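Local coordinates for alkylhalidase CmlS (Streptomyces venezuelae, PDB 3I3L), which is a flavin-dependent halogenase of chloramphenicol biosynthesis that carries FAD bound covalently through an aspartate, at residues A[177-182]-A[307-312]; A[194-199]-A[300-305]; A[336-341]-A[357-362]. All blocks are in the same frame, centred on the assembly; numbering follows the deposited sequence.

Interaction 1: A[177-182]-A[307-312]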
ATOM      1  N   SER A 177      -5.590  16.138 -25.516  1.00 31.34           N
ATOM      2  CA  SER A 177      -6.191  16.433 -24.217  1.00 30.79           C
ATOM      3  C   SER A 177      -5.279  17.352 -23.419  1.00 28.94           C
ATOM      4  O   SER A 177      -4.116  17.576 -23.805  1.00 30.28           O
ATOM      5  CB  SER A 177      -6.497  15.110 -23.487  1.00 30.65           C
ATOM      6  OG  SER A 177      -5.261  14.431 -23.135  1.00 34.15           O
ATOM      7  N   ASP A 178      -5.807  17.949 -22.351  1.00 27.98           N
ATOM      8  CA  ASP A 178      -5.044  18.792 -21.479  1.00 27.37           C
ATOM      9  C   ASP A 178      -4.075  17.978 -20.572  1.00 27.91           C
ATOM     10  O   ASP A 178      -2.922  18.422 -20.318  1.00 25.66           O
ATOM     11  CB  ASP A 178      -5.968  19.576 -20.570  1.00 29.14           C
ATOM     12  CG  ASP A 178      -6.897  20.505 -21.357  1.00 29.10           C
ATOM     13  OD1 ASP A 178      -6.351  21.217 -22.209  1.00 31.37           O
ATOM     14  OD2 ASP A 178      -8.131  20.496 -21.095  1.00 29.36           O
ATOM     15  N   PHE A 179      -4.575  16.849 -20.062  1.00 24.76           N
ATOM     16  CA  PHE A 179      -3.748  15.963 -19.231  1.00 26.51           C
ATOM     17  C   PHE A 179      -3.896  14.538 -19.671  1.00 26.97           C
ATOM     18  O   PHE A 179      -4.892  14.182 -20.384  1.00 29.04           O
ATOM     19  CB  PHE A 179      -4.072  16.087 -17.746  1.00 23.42           C
ATOM     20  CG  PHE A 179      -3.678  17.383 -17.160  1.00 26.98           C
ATOM     21  CD1 PHE A 179      -2.447  17.545 -16.563  1.00 24.41           C
ATOM     22  CD2 PHE A 179      -4.572  18.451 -17.142  1.00 27.17           C
ATOM     23  CE1 PHE A 179      -2.064  18.767 -15.993  1.00 27.28           C
ATOM     24  CE2 PHE A 179      -4.190  19.714 -16.579  1.00 25.25           C
ATOM     25  CZ  PHE A 179      -2.961  19.858 -15.987  1.00 29.75           C
ATOM     26  N   VAL A 180      -2.887  13.724 -19.314  1.00 25.93           N
ATOM     27  CA  VAL A 180      -2.985  12.302 -19.467  1.00 24.87           C
ATOM     28  C   VAL A 180      -2.638  11.595 -18.170  1.00 24.38           C
ATOM     29  O   VAL A 180      -1.726  12.010 -17.463  1.00 24.87           O
ATOM     30  CB  VAL A 180      -2.102  11.775 -20.636  1.00 24.12           C
ATOM     31  CG1 VAL A 180      -0.614  12.108 -20.439  1.00 20.84           C
ATOM     32  CG2 VAL A 180      -2.327  10.241 -20.808  1.00 20.04           C
ATOM     33  N   ILE A 181      -3.388  10.547 -17.837  1.00 26.29           N
ATOM     34  CA  ILE A 181      -3.006   9.674 -16.738  1.00 24.46           C
ATOM     35  C   ILE A 181      -2.609   8.327 -17.347  1.00 23.94           C
ATOM     36  O   ILE A 181      -3.437   7.679 -18.028  1.00 25.09           O
ATOM     37  CB  ILE A 181      -4.156   9.441 -15.721  1.00 24.84           C
ATOM     38  CG1 ILE A 181      -4.371  10.688 -14.851  1.00 25.19           C
ATOM     39  CG2 ILE A 181      -3.848   8.173 -14.829  1.00 20.11           C
ATOM     40  CD1 ILE A 181      -5.628  10.593 -14.070  1.00 21.97           C
ATOM     41  N   ASP A 182      -1.386   7.882 -17.083  1.00 23.05           N
ATOM     42  CA  ASP A 182      -1.053   6.475 -17.439  1.00 23.20           C
ATOM     43  C   ASP A 182      -1.459   5.543 -16.292  1.00 22.01           C
ATOM     44  O   ASP A 182      -0.851   5.545 -15.227  1.00 20.54           O
ATOM     45  CB  ASP A 182       0.419   6.305 -17.765  1.00 23.00           C
ATOM     46  CG  ASP A 182       0.761   4.907 -18.302  1.00 27.45           C
ATOM     47  OD1 ASP A 182      -0.135   4.009 -18.326  1.00 23.89           O
ATOM     48  OD2 ASP A 182       1.958   4.704 -18.666  1.00 23.13           O
ATOM     49  N   ALA A 307       4.902  14.809 -14.029  1.00 21.99           N
ATOM     50  CA  ALA A 307       5.513  16.075 -14.388  1.00 22.89           C
ATOM     51  C   ALA A 307       4.625  16.690 -15.480  1.00 23.90           C
ATOM     52  O   ALA A 307       3.899  15.973 -16.144  1.00 23.21           O
ATOM     53  CB  ALA A 307       6.924  15.854 -14.975  1.00 22.76           C
ATOM     54  N   ASP A 308       4.724  17.985 -15.674  1.00 26.51           N
ATOM     55  CA  ASP A 308       4.089  18.635 -16.820  1.00 27.94           C
ATOM     56  C   ASP A 308       2.585  18.277 -16.958  1.00 26.31           C
ATOM     57  O   ASP A 308       1.779  18.580 -16.084  1.00 24.35           O
ATOM     58  CB  ASP A 308       4.884  18.245 -18.070  1.00 28.66           C
ATOM     59  CG  ASP A 308       6.361  18.674 -17.993  1.00 31.05           C
ATOM     60  OD1 ASP A 308       6.655  19.740 -17.415  1.00 31.81           O
ATOM     61  OD2 ASP A 308       7.227  17.935 -18.537  1.00 34.08           O
ATOM     62  N   ARG A 309       2.227  17.577 -18.034  1.00 23.23           N
ATOM     63  CA  ARG A 309       0.823  17.219 -18.200  1.00 24.62           C
ATOM     64  C   ARG A 309       0.474  15.739 -17.999  1.00 24.22           C
ATOM     65  O   ARG A 309      -0.571  15.292 -18.474  1.00 25.23           O
ATOM     66  CB  ARG A 309       0.317  17.695 -19.579  1.00 23.92           C
ATOM     67  CG  ARG A 309       0.311  19.195 -19.713  1.00 26.12           C
ATOM     68  CD  ARG A 309      -0.069  19.701 -21.172  1.00 29.32           C
ATOM     69  NE  ARG A 309      -0.046  21.186 -21.197  1.00 30.81           N
ATOM     70  CZ  ARG A 309      -1.064  21.959 -20.775  1.00 29.90           C
ATOM     71  NH1 ARG A 309      -2.171  21.410 -20.312  1.00 26.28           N
ATOM     72  NH2 ARG A 309      -0.953  23.284 -20.764  1.00 26.46           N
ATOM     73  N   PHE A 310       1.371  14.959 -17.390  1.00 22.39           N
ATOM     74  CA  PHE A 310       1.075  13.547 -17.133  1.00 22.71           C
ATOM     75  C   PHE A 310       1.247  13.143 -15.654  1.00 21.28           C
ATOM     76  O   PHE A 310       2.042  13.713 -14.959  1.00 20.10           O
ATOM     77  CB  PHE A 310       1.934  12.639 -18.010  1.00 20.08           C
ATOM     78  CG  PHE A 310       3.398  12.535 -17.560  1.00 26.48           C
ATOM     79  CD1 PHE A 310       3.797  11.534 -16.646  1.00 28.44           C
ATOM     80  CD2 PHE A 310       4.372  13.400 -18.059  1.00 22.08           C
ATOM     81  CE1 PHE A 310       5.149  11.422 -16.260  1.00 26.40           C
ATOM     82  CE2 PHE A 310       5.701  13.283 -17.688  1.00 26.72           C
ATOM     83  CZ  PHE A 310       6.093  12.295 -16.787  1.00 25.86           C
ATOM     84  N   PHE A 311       0.485  12.130 -15.258  1.00 21.32           N
ATOM     85  CA  PHE A 311       0.609  11.459 -14.004  1.00 21.60           C
ATOM     86  C   PHE A 311       0.647   9.951 -14.305  1.00 22.01           C
ATOM     87  O   PHE A 311      -0.100   9.475 -15.137  1.00 21.56           O
ATOM     88  CB  PHE A 311      -0.613  11.757 -13.092  1.00 20.98           C
ATOM     89  CG  PHE A 311      -0.656  13.186 -12.586  1.00 22.79           C
ATOM     90  CD1 PHE A 311      -0.284  13.483 -11.303  1.00 20.83           C
ATOM     91  CD2 PHE A 311      -1.022  14.221 -13.433  1.00 21.01           C
ATOM     92  CE1 PHE A 311      -0.223  14.755 -10.833  1.00 21.13           C
ATOM     93  CE2 PHE A 311      -1.031  15.557 -12.945  1.00 22.75           C
ATOM     94  CZ  PHE A 311      -0.630  15.820 -11.674  1.00 23.76           C
ATOM     95  N   LEU A 312       1.507   9.201 -13.583  1.00 21.75           N
ATOM     96  CA  LEU A 312       1.457   7.749 -13.579  1.00 20.12           C
ATOM     97  C   LEU A 312       0.754   7.278 -12.306  1.00 20.69           C
ATOM     98  O   LEU A 312       1.064   7.779 -11.203  1.00 19.75           O
ATOM     99  CB  LEU A 312       2.889   7.163 -13.627  1.00 20.92           C
ATOM    100  CG  LEU A 312       3.905   7.807 -14.589  1.00 23.07           C
ATOM    101  CD1 LEU A 312       5.240   7.136 -14.453  1.00 21.61           C
ATOM    102  CD2 LEU A 312       3.432   7.793 -16.114  1.00 21.46           C
TER
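The guanidinium of Arg309 meets the backbone carbonyl of Asp178 at its edge: NH1 donates to Asp178 O at 3.1 Å, almost in the guanidinium plane. An extended chain from CG to NE carries the group past that carbonyl, while NE turns to Pro159 O. The Phe179 ring leans obliquely over the backbone of Arg309, its CD1 3.5 Å from Arg309 O, and the same CD1 stands at the edge of the Phe311 ring, 4.4 Å from its CE2. His356 stacks on the Phe311 ring and Tyr359 meets it edge-to-face, while Ala307 N lies 3.9 Å above the centre of the Phe310 ring. The backbones pair as a parallel ladder, the segment axes 14° apart. Val180 N bonds to Arg309 O at 2.9 Å, Val180 O accepts from Phe311 N, and Asp182 N closes on Phe311 O at 2.8 Å. On the face of Val180 and Asp182, Val180 CG1 packs on Phe310 CB (3.6 Å) and Leu312 CD2 on Asp182 CB (3.7 Å). These are neighbouring parallel strands of the mixed sheet in the FAD-binding domain, with strand 25-29 beyond 179-182. Helix 189-194 covers the Val180 and Leu312 face, helix 327-347 that of Ile181 and Phe311.

Interaction 2: A[194-199]-A[300-305]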
ATOM      1  N   LEU A 194       9.644   7.074 -21.437  1.00 38.00           N
ATOM      2  CA  LEU A 194      10.606   7.978 -20.802  1.00 36.73           C
ATOM      3  C   LEU A 194      11.842   7.268 -20.259  1.00 36.87           C
ATOM      4  O   LEU A 194      12.801   7.929 -19.872  1.00 36.81           O
ATOM      5  CB  LEU A 194       9.895   8.692 -19.652  1.00 37.34           C
ATOM      6  CG  LEU A 194       8.797   9.633 -20.134  1.00 38.66           C
ATOM      7  CD1 LEU A 194       8.043  10.261 -18.955  1.00 35.79           C
ATOM      8  CD2 LEU A 194       9.468  10.724 -21.028  1.00 41.67           C
ATOM      9  N   GLY A 195      11.792   5.936 -20.129  1.00 36.05           N
ATOM     10  CA  GLY A 195      12.914   5.210 -19.556  1.00 35.06           C
ATOM     11  C   GLY A 195      13.214   5.619 -18.123  1.00 35.06           C
ATOM     12  O   GLY A 195      14.352   5.695 -17.742  1.00 36.88           O
ATOM     13  N   VAL A 196      12.192   5.898 -17.323  1.00 32.86           N
ATOM     14  CA  VAL A 196      12.431   6.321 -15.970  1.00 31.88           C
ATOM     15  C   VAL A 196      12.106   5.206 -14.946  1.00 30.69           C
ATOM     16  O   VAL A 196      12.247   5.435 -13.756  1.00 29.88           O
ATOM     17  CB  VAL A 196      11.594   7.596 -15.638  1.00 32.69           C
ATOM     18  CG1 VAL A 196      12.086   8.763 -16.479  1.00 35.21           C
ATOM     19  CG2 VAL A 196      10.096   7.341 -15.877  1.00 30.42           C
ATOM     20  N   ARG A 197      11.689   4.024 -15.410  1.00 29.60           N
ATOM     21  CA  ARG A 197      11.486   2.885 -14.511  1.00 29.63           C
ATOM     22  C   ARG A 197      12.806   2.341 -13.877  1.00 29.79           C
ATOM     23  O   ARG A 197      13.806   2.117 -14.570  1.00 27.19           O
ATOM     24  CB  ARG A 197      10.691   1.755 -15.188  1.00 29.51           C
ATOM     25  CG  ARG A 197      10.378   0.567 -14.206  1.00 29.08           C
ATOM     26  CD  ARG A 197       9.301  -0.353 -14.744  1.00 27.81           C
ATOM     27  NE  ARG A 197       8.026   0.311 -14.990  1.00 23.51           N
ATOM     28  CZ  ARG A 197       7.013  -0.246 -15.638  1.00 29.42           C
ATOM     29  NH1 ARG A 197       7.124  -1.485 -16.135  1.00 24.96           N
ATOM     30  NH2 ARG A 197       5.822   0.405 -15.747  1.00 28.59           N
ATOM     31  N   GLN A 198      12.799   2.186 -12.553  1.00 28.76           N
ATOM     32  CA  GLN A 198      13.993   1.729 -11.805  1.00 28.27           C
ATOM     33  C   GLN A 198      13.648   0.404 -11.142  1.00 26.47           C
ATOM     34  O   GLN A 198      13.011   0.374 -10.094  1.00 25.50           O
ATOM     35  CB  GLN A 198      14.486   2.768 -10.786  1.00 26.97           C
ATOM     36  CG  GLN A 198      14.445   4.201 -11.371  1.00 33.28           C
ATOM     37  CD  GLN A 198      14.549   5.330 -10.293  1.00 39.53           C
ATOM     38  OE1 GLN A 198      13.867   5.294  -9.236  1.00 39.23           O
ATOM     39  NE2 GLN A 198      15.378   6.331 -10.573  1.00 41.09           N
ATOM     40  N   TYR A 199      13.991  -0.703 -11.812  1.00 25.49           N
ATOM     41  CA  TYR A 199      13.801  -2.014 -11.248  1.00 22.66           C
ATOM     42  C   TYR A 199      14.580  -2.157  -9.955  1.00 21.81           C
ATOM     43  O   TYR A 199      15.634  -1.569  -9.794  1.00 23.00           O
ATOM     44  CB  TYR A 199      14.133  -3.098 -12.259  1.00 21.45           C
ATOM     45  CG  TYR A 199      13.017  -3.276 -13.270  1.00 22.34           C
ATOM     46  CD1 TYR A 199      11.877  -4.014 -12.957  1.00 26.61           C
ATOM     47  CD2 TYR A 199      13.049  -2.585 -14.457  1.00 24.38           C
ATOM     48  CE1 TYR A 199      10.813  -4.135 -13.914  1.00 26.36           C
ATOM     49  CE2 TYR A 199      12.056  -2.662 -15.390  1.00 25.71           C
ATOM     50  CZ  TYR A 199      10.961  -3.439 -15.152  1.00 29.01           C
ATOM     51  OH  TYR A 199       9.992  -3.489 -16.105  1.00 28.40           O
ATOM     52  N   TYR A 300       9.750  -2.258  -8.635  1.00 21.70           N
ATOM     53  CA  TYR A 300      10.424  -1.113  -9.277  1.00 20.41           C
ATOM     54  C   TYR A 300       9.660   0.152  -8.884  1.00 22.83           C
ATOM     55  O   TYR A 300       8.447   0.092  -8.596  1.00 23.48           O
ATOM     56  CB  TYR A 300      10.336  -1.228 -10.810  1.00 22.02           C
ATOM     57  CG  TYR A 300       8.919  -1.423 -11.362  1.00 19.64           C
ATOM     58  CD1 TYR A 300       8.033  -0.336 -11.492  1.00 20.42           C
ATOM     59  CD2 TYR A 300       8.445  -2.701 -11.703  1.00 22.54           C
ATOM     60  CE1 TYR A 300       6.771  -0.502 -12.035  1.00 18.94           C
ATOM     61  CE2 TYR A 300       7.152  -2.903 -12.233  1.00 19.76           C
ATOM     62  CZ  TYR A 300       6.323  -1.792 -12.381  1.00 25.84           C
ATOM     63  OH  TYR A 300       5.068  -2.005 -12.848  1.00 26.06           O
ATOM     64  N   ASP A 301      10.343   1.296  -8.859  1.00 23.48           N
ATOM     65  CA  ASP A 301       9.604   2.566  -8.874  1.00 26.54           C
ATOM     66  C   ASP A 301       9.986   3.344 -10.106  1.00 25.96           C
ATOM     67  O   ASP A 301      10.377   2.719 -11.121  1.00 27.11           O
ATOM     68  CB  ASP A 301       9.809   3.368  -7.534  1.00 25.38           C
ATOM     69  CG  ASP A 301      11.255   3.684  -7.260  1.00 29.78           C
ATOM     70  OD1 ASP A 301      12.150   3.101  -7.931  1.00 27.90           O
ATOM     71  OD2 ASP A 301      11.510   4.495  -6.353  1.00 32.42           O
ATOM     72  N   THR A 302       9.886   4.691 -10.047  1.00 27.62           N
ATOM     73  CA  THR A 302      10.155   5.550 -11.242  1.00 27.74           C
ATOM     74  C   THR A 302      10.979   6.695 -10.729  1.00 27.81           C
ATOM     75  O   THR A 302      10.825   7.107  -9.603  1.00 24.59           O
ATOM     76  CB  THR A 302       8.924   6.324 -11.783  1.00 29.52           C
ATOM     77  OG1 THR A 302       7.674   5.664 -11.469  1.00 39.54           O
ATOM     78  CG2 THR A 302       9.044   6.587 -13.163  1.00 23.01           C
ATOM     79  N   GLU A 303      11.790   7.261 -11.602  1.00 27.58           N
ATOM     80  CA  GLU A 303      12.451   8.504 -11.302  1.00 31.14           C
ATOM     81  C   GLU A 303      11.403   9.618 -11.204  1.00 30.29           C
ATOM     82  O   GLU A 303      11.579  10.549 -10.422  1.00 30.60           O
ATOM     83  CB  GLU A 303      13.446   8.816 -12.426  1.00 31.14           C
ATOM     84  CG  GLU A 303      14.368   9.939 -12.174  1.00 37.85           C
ATOM     85  CD  GLU A 303      15.491  10.082 -13.253  1.00 48.44           C
ATOM     86  OE1 GLU A 303      15.483   9.367 -14.303  1.00 44.79           O
ATOM     87  OE2 GLU A 303      16.417  10.908 -13.009  1.00 54.46           O
ATOM     88  N   VAL A 304      10.330   9.509 -11.993  1.00 28.59           N
ATOM     89  CA  VAL A 304       9.305  10.568 -12.138  1.00 28.09           C
ATOM     90  C   VAL A 304       7.890   9.981 -12.020  1.00 24.36           C
ATOM     91  O   VAL A 304       7.470   9.220 -12.857  1.00 25.17           O
ATOM     92  CB  VAL A 304       9.473  11.353 -13.506  1.00 29.68           C
ATOM     93  CG1 VAL A 304       8.567  12.623 -13.583  1.00 30.56           C
ATOM     94  CG2 VAL A 304      10.958  11.832 -13.702  1.00 31.55           C
ATOM     95  N   PHE A 305       7.155  10.340 -10.971  1.00 21.10           N
ATOM     96  CA  PHE A 305       5.779   9.815 -10.831  1.00 21.66           C
ATOM     97  C   PHE A 305       4.806  10.722 -11.618  1.00 21.27           C
ATOM     98  O   PHE A 305       3.757  10.268 -12.028  1.00 23.51           O
ATOM     99  CB  PHE A 305       5.366   9.752  -9.354  1.00 18.10           C
ATOM    100  CG  PHE A 305       6.101   8.701  -8.561  1.00 22.42           C
ATOM    101  CD1 PHE A 305       5.568   7.434  -8.430  1.00 21.78           C
ATOM    102  CD2 PHE A 305       7.337   8.954  -7.994  1.00 19.58           C
ATOM    103  CE1 PHE A 305       6.250   6.463  -7.664  1.00 23.74           C
ATOM    104  CE2 PHE A 305       8.001   7.967  -7.276  1.00 18.79           C
ATOM    105  CZ  PHE A 305       7.480   6.763  -7.116  1.00 20.97           C
TER
HETATM  106  O   HOH W   1      14.049   1.131  -7.365  1.00 33.11           O
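Arg197 lies over the ring of Tyr300, and its side chain can be followed outward atom by atom. CB is still beside the backbone, 4.2 Å from Asp301 O. With CG anti to the backbone N (chi1 -176°), the chain sets off toward the tyrosine, and CG comes to 3.7 Å from Tyr300 CD1. CD sits over the ring face in a CH-pi contact, 3.6 Å from the ring centroid. A bend at chi3 (-60°) then folds the end of the chain along the ring: NE is 3.3 Å from Tyr300 CE1, and CZ faces the CE1 and CZ side of the ring. The guanidinium is therefore stacked flat on the tyrosine, the planes 15° apart, as an off-centre cation-pi pair. At the tip, NH1 donates to Ser186 O and more weakly to Tyr199 OH, which lies at the guanidinium edge. The bond to Ser186 O, with the weak one to Tyr199 OH, would help to hold the group's rotation.

Tyr199 runs beside Tyr300, pointing the same way; Tyr199 CE1 is 3.5 Å from Tyr300 CD2, the two ring planes set obliquely. In the backbone, Gln198 N reaches Asp301 O at 2.9 Å, and Asp301 N returns to Gln198 O. A water donates to both Gln198 O and Asp301 OD1. Beyond the ladder, Glu303 N bonds to Val196 O at 2.9 Å.

The Tyr300 hydroxyl is bonded to Asp315 O and to Ser186 OG. This is an antiparallel ladder in which the hydrogen-bonded pair Gln198-Asp301 sits between the non-hydrogen-bonded pairs Arg197-Thr302 and Tyr199-Tyr300, at the end of strand 287-302. The same strand bears Asp297, the covalent FAD attachment point, and Asp315, which Tyr300 holds by its backbone, also binds FAD.

Interaction 3: A[336-341]-A[357-362]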
ATOM      1  N   VAL A 336      -6.847   8.544  -6.966  1.00 21.44           N
ATOM      2  CA  VAL A 336      -7.544   9.640  -6.290  1.00 22.08           C
ATOM      3  C   VAL A 336      -6.644  10.835  -6.172  1.00 23.28           C
ATOM      4  O   VAL A 336      -7.104  11.984  -6.395  1.00 24.38           O
ATOM      5  CB  VAL A 336      -8.047   9.220  -4.889  1.00 24.19           C
ATOM      6  CG1 VAL A 336      -8.340  10.443  -4.026  1.00 26.86           C
ATOM      7  CG2 VAL A 336      -9.324   8.333  -5.015  1.00 20.72           C
ATOM      8  N   SER A 337      -5.377  10.620  -5.850  1.00 21.68           N
ATOM      9  CA  SER A 337      -4.441  11.772  -5.701  1.00 20.14           C
ATOM     10  C   SER A 337      -4.144  12.451  -7.012  1.00 19.24           C
ATOM     11  O   SER A 337      -3.950  13.670  -7.075  1.00 20.50           O
ATOM     12  CB  SER A 337      -3.108  11.321  -5.073  1.00 21.07           C
ATOM     13  OG  SER A 337      -3.349  10.828  -3.779  1.00 26.66           O
ATOM     14  N   ALA A 338      -4.031  11.662  -8.065  1.00 19.52           N
ATOM     15  CA  ALA A 338      -3.686  12.237  -9.373  1.00 21.40           C
ATOM     16  C   ALA A 338      -4.886  13.069  -9.880  1.00 22.52           C
ATOM     17  O   ALA A 338      -4.683  14.103 -10.454  1.00 21.32           O
ATOM     18  CB  ALA A 338      -3.372  11.137 -10.428  1.00 17.63           C
ATOM     19  N   ALA A 339      -6.108  12.560  -9.660  1.00 21.85           N
ATOM     20  CA  ALA A 339      -7.330  13.296  -9.941  1.00 23.80           C
ATOM     21  C   ALA A 339      -7.350  14.669  -9.191  1.00 23.54           C
ATOM     22  O   ALA A 339      -7.568  15.717  -9.798  1.00 23.23           O
ATOM     23  CB  ALA A 339      -8.552  12.433  -9.546  1.00 22.05           C
ATOM     24  N   ALA A 340      -7.123  14.651  -7.887  1.00 22.65           N
ATOM     25  CA  ALA A 340      -7.174  15.860  -7.104  1.00 21.81           C
ATOM     26  C   ALA A 340      -6.079  16.786  -7.568  1.00 24.30           C
ATOM     27  O   ALA A 340      -6.248  18.014  -7.561  1.00 22.89           O
ATOM     28  CB  ALA A 340      -7.018  15.518  -5.614  1.00 21.94           C
ATOM     29  N   ALA A 341      -4.926  16.213  -7.928  1.00 24.09           N
ATOM     30  CA  ALA A 341      -3.784  17.013  -8.377  1.00 23.86           C
ATOM     31  C   ALA A 341      -4.105  17.743  -9.676  1.00 25.24           C
ATOM     32  O   ALA A 341      -3.782  18.924  -9.823  1.00 23.85           O
ATOM     33  CB  ALA A 341      -2.528  16.088  -8.595  1.00 22.40           C
ATOM     34  N   ALA A 357       5.360  18.212  -7.153  1.00 21.84           N
ATOM     35  CA  ALA A 357       6.299  17.859  -6.118  1.00 25.34           C
ATOM     36  C   ALA A 357       5.579  17.135  -4.991  1.00 24.60           C
ATOM     37  O   ALA A 357       6.120  16.214  -4.439  1.00 24.75           O
ATOM     38  CB  ALA A 357       7.093  19.111  -5.602  1.00 25.21           C
ATOM     39  N   TRP A 358       4.348  17.535  -4.674  1.00 24.48           N
ATOM     40  CA  TRP A 358       3.584  16.821  -3.691  1.00 23.90           C
ATOM     41  C   TRP A 358       3.205  15.384  -4.181  1.00 24.18           C
ATOM     42  O   TRP A 358       3.287  14.418  -3.423  1.00 25.41           O
ATOM     43  CB  TRP A 358       2.354  17.624  -3.223  1.00 22.34           C
ATOM     44  CG  TRP A 358       1.384  16.763  -2.444  1.00 23.48           C
ATOM     45  CD1 TRP A 358       1.406  16.515  -1.100  1.00 23.31           C
ATOM     46  CD2 TRP A 358       0.249  16.030  -2.966  1.00 22.62           C
ATOM     47  NE1 TRP A 358       0.361  15.711  -0.750  1.00 24.21           N
ATOM     48  CE2 TRP A 358      -0.341  15.355  -1.876  1.00 24.21           C
ATOM     49  CE3 TRP A 358      -0.314  15.887  -4.232  1.00 21.14           C
ATOM     50  CZ2 TRP A 358      -1.464  14.542  -2.019  1.00 23.61           C
ATOM     51  CZ3 TRP A 358      -1.419  15.069  -4.377  1.00 20.96           C
ATOM     52  CH2 TRP A 358      -1.996  14.431  -3.286  1.00 23.30           C
ATOM     53  N   TYR A 359       2.754  15.252  -5.422  1.00 22.22           N
ATOM     54  CA  TYR A 359       2.384  13.920  -5.926  1.00 21.56           C
ATOM     55  C   TYR A 359       3.629  12.981  -5.919  1.00 21.13           C
ATOM     56  O   TYR A 359       3.521  11.846  -5.524  1.00 18.38           O
ATOM     57  CB  TYR A 359       1.779  14.027  -7.345  1.00 20.58           C
ATOM     58  CG  TYR A 359       1.237  12.700  -7.878  1.00 20.11           C
ATOM     59  CD1 TYR A 359      -0.028  12.220  -7.491  1.00 18.34           C
ATOM     60  CD2 TYR A 359       2.020  11.906  -8.699  1.00 18.93           C
ATOM     61  CE1 TYR A 359      -0.496  10.956  -7.952  1.00 17.11           C
ATOM     62  CE2 TYR A 359       1.575  10.697  -9.189  1.00 15.46           C
ATOM     63  CZ  TYR A 359       0.314  10.225  -8.819  1.00 19.90           C
ATOM     64  OH  TYR A 359      -0.108   8.992  -9.303  1.00 16.95           O
ATOM     65  N   ASN A 360       4.802  13.505  -6.334  1.00 20.69           N
ATOM     66  CA  ASN A 360       6.023  12.695  -6.395  1.00 24.32           C
ATOM     67  C   ASN A 360       6.517  12.276  -5.006  1.00 25.47           C
ATOM     68  O   ASN A 360       6.801  11.098  -4.766  1.00 25.82           O
ATOM     69  CB  ASN A 360       7.170  13.447  -7.114  1.00 24.42           C
ATOM     70  CG  ASN A 360       7.027  13.427  -8.604  1.00 25.30           C
ATOM     71  OD1 ASN A 360       7.622  12.569  -9.260  1.00 26.64           O
ATOM     72  ND2 ASN A 360       6.228  14.377  -9.166  1.00 21.69           N
ATOM     73  N   ARG A 361       6.581  13.239  -4.090  1.00 26.58           N
ATOM     74  CA  ARG A 361       7.010  12.957  -2.718  1.00 28.66           C
ATOM     75  C   ARG A 361       6.109  11.929  -2.052  1.00 28.69           C
ATOM     76  O   ARG A 361       6.583  10.971  -1.440  1.00 30.76           O
ATOM     77  CB  ARG A 361       6.999  14.229  -1.903  1.00 28.78           C
ATOM     78  CG  ARG A 361       7.212  13.996  -0.440  1.00 38.63           C
ATOM     79  CD  ARG A 361       7.173  15.358   0.303  1.00 48.76           C
ATOM     80  NE  ARG A 361       7.806  15.237   1.612  1.00 54.60           N
ATOM     81  CZ  ARG A 361       7.166  15.323   2.770  1.00 57.40           C
ATOM     82  NH1 ARG A 361       5.852  15.510   2.765  1.00 59.45           N
ATOM     83  NH2 ARG A 361       7.847  15.221   3.928  1.00 56.36           N
ATOM     84  N   THR A 362       4.817  12.107  -2.196  1.00 26.41           N
ATOM     85  CA  THR A 362       3.869  11.276  -1.505  1.00 28.59           C
ATOM     86  C   THR A 362       3.951   9.855  -2.006  1.00 27.09           C
ATOM     87  O   THR A 362       3.917   8.914  -1.201  1.00 27.16           O
ATOM     88  CB  THR A 362       2.393  11.859  -1.625  1.00 30.17           C
ATOM     89  OG1 THR A 362       2.290  12.996  -0.752  1.00 37.72           O
ATOM     90  CG2 THR A 362       1.394  10.905  -1.118  1.00 31.71           C
TER
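Helix segments 336-341 and 357-362 run nearly antiparallel, at 168°, their axes 10.6 Å apart at closest approach, and the nearest CA atoms are those of Ser337 and Tyr359 at 7.2 Å. No hydrogen bond crosses between them; two large aromatic side chains from 357-362 span the gap to small residues of 336-341. Trp358 and Tyr359 both have CG anti to the backbone N (chi1 167° and -174°), which swings their rings across to the opposite helix. Ser337 CB touches both rings, 3.8 Å from Trp358 CH2 and 3.9 Å from Tyr359 CE1. It lies at the edge of the tyrosine ring and obliquely to the indole. Tyr359 CE1 also presses against the backbone of the next residue, 3.6 Å from Ala338 N, and meets the Ala338 methyl CB at 3.8 Å. The indole turns its rim to the helix: Ala341 CB is near the ring plane beside CZ3, 4.5 Å away, and Ser337 O lies in that plane as well. On one indole face sits Thr362 OG1, one turn along the same helix, which makes a weak bond back to Trp358 O. The polar tips look elsewhere: Ser337 OG is bonded to Gln333 O in its own helix, and the Tyr359 hydroxyl to Leu312 O.

The pair belongs to consecutive long helices, 327-347 and 352-382, joined by a short connection. On one side, Ala338, Ala341 and Tyr359 pack on Phe311 of strand 310-312; helix 33-44 touches Val336 and Ala339, and strand 483-491 of the C-terminal part meets Val336, Ala340 and Trp358.

How the interactions relate
From the N terminus, strand 179-182 comes first and pairs with 310-312 in interaction 1, closing a long loop. Interaction 2 forms within that loop: 194-199, just after helix 189-194, pairs with 300-305 before the chain returns to the sheet. Interaction 3 follows in series, a short-range hairpin of helices 327-347 and 352-382. All three touch. Leu312 N probably bonds to Phe305 O, joining interactions 1 and 2; Asn360 OD1 probably accepts from Phe305 N, joining 2 and 3; Phe311 packs on Ala341 and Tyr359, joining 1 and 3. The sheet of strands 179-182 and 310-312, the mixed sheet that carries the flavin-linked aspartate and the helical pair thus meet around strand 310-312 and the chain just before it, at Phe305.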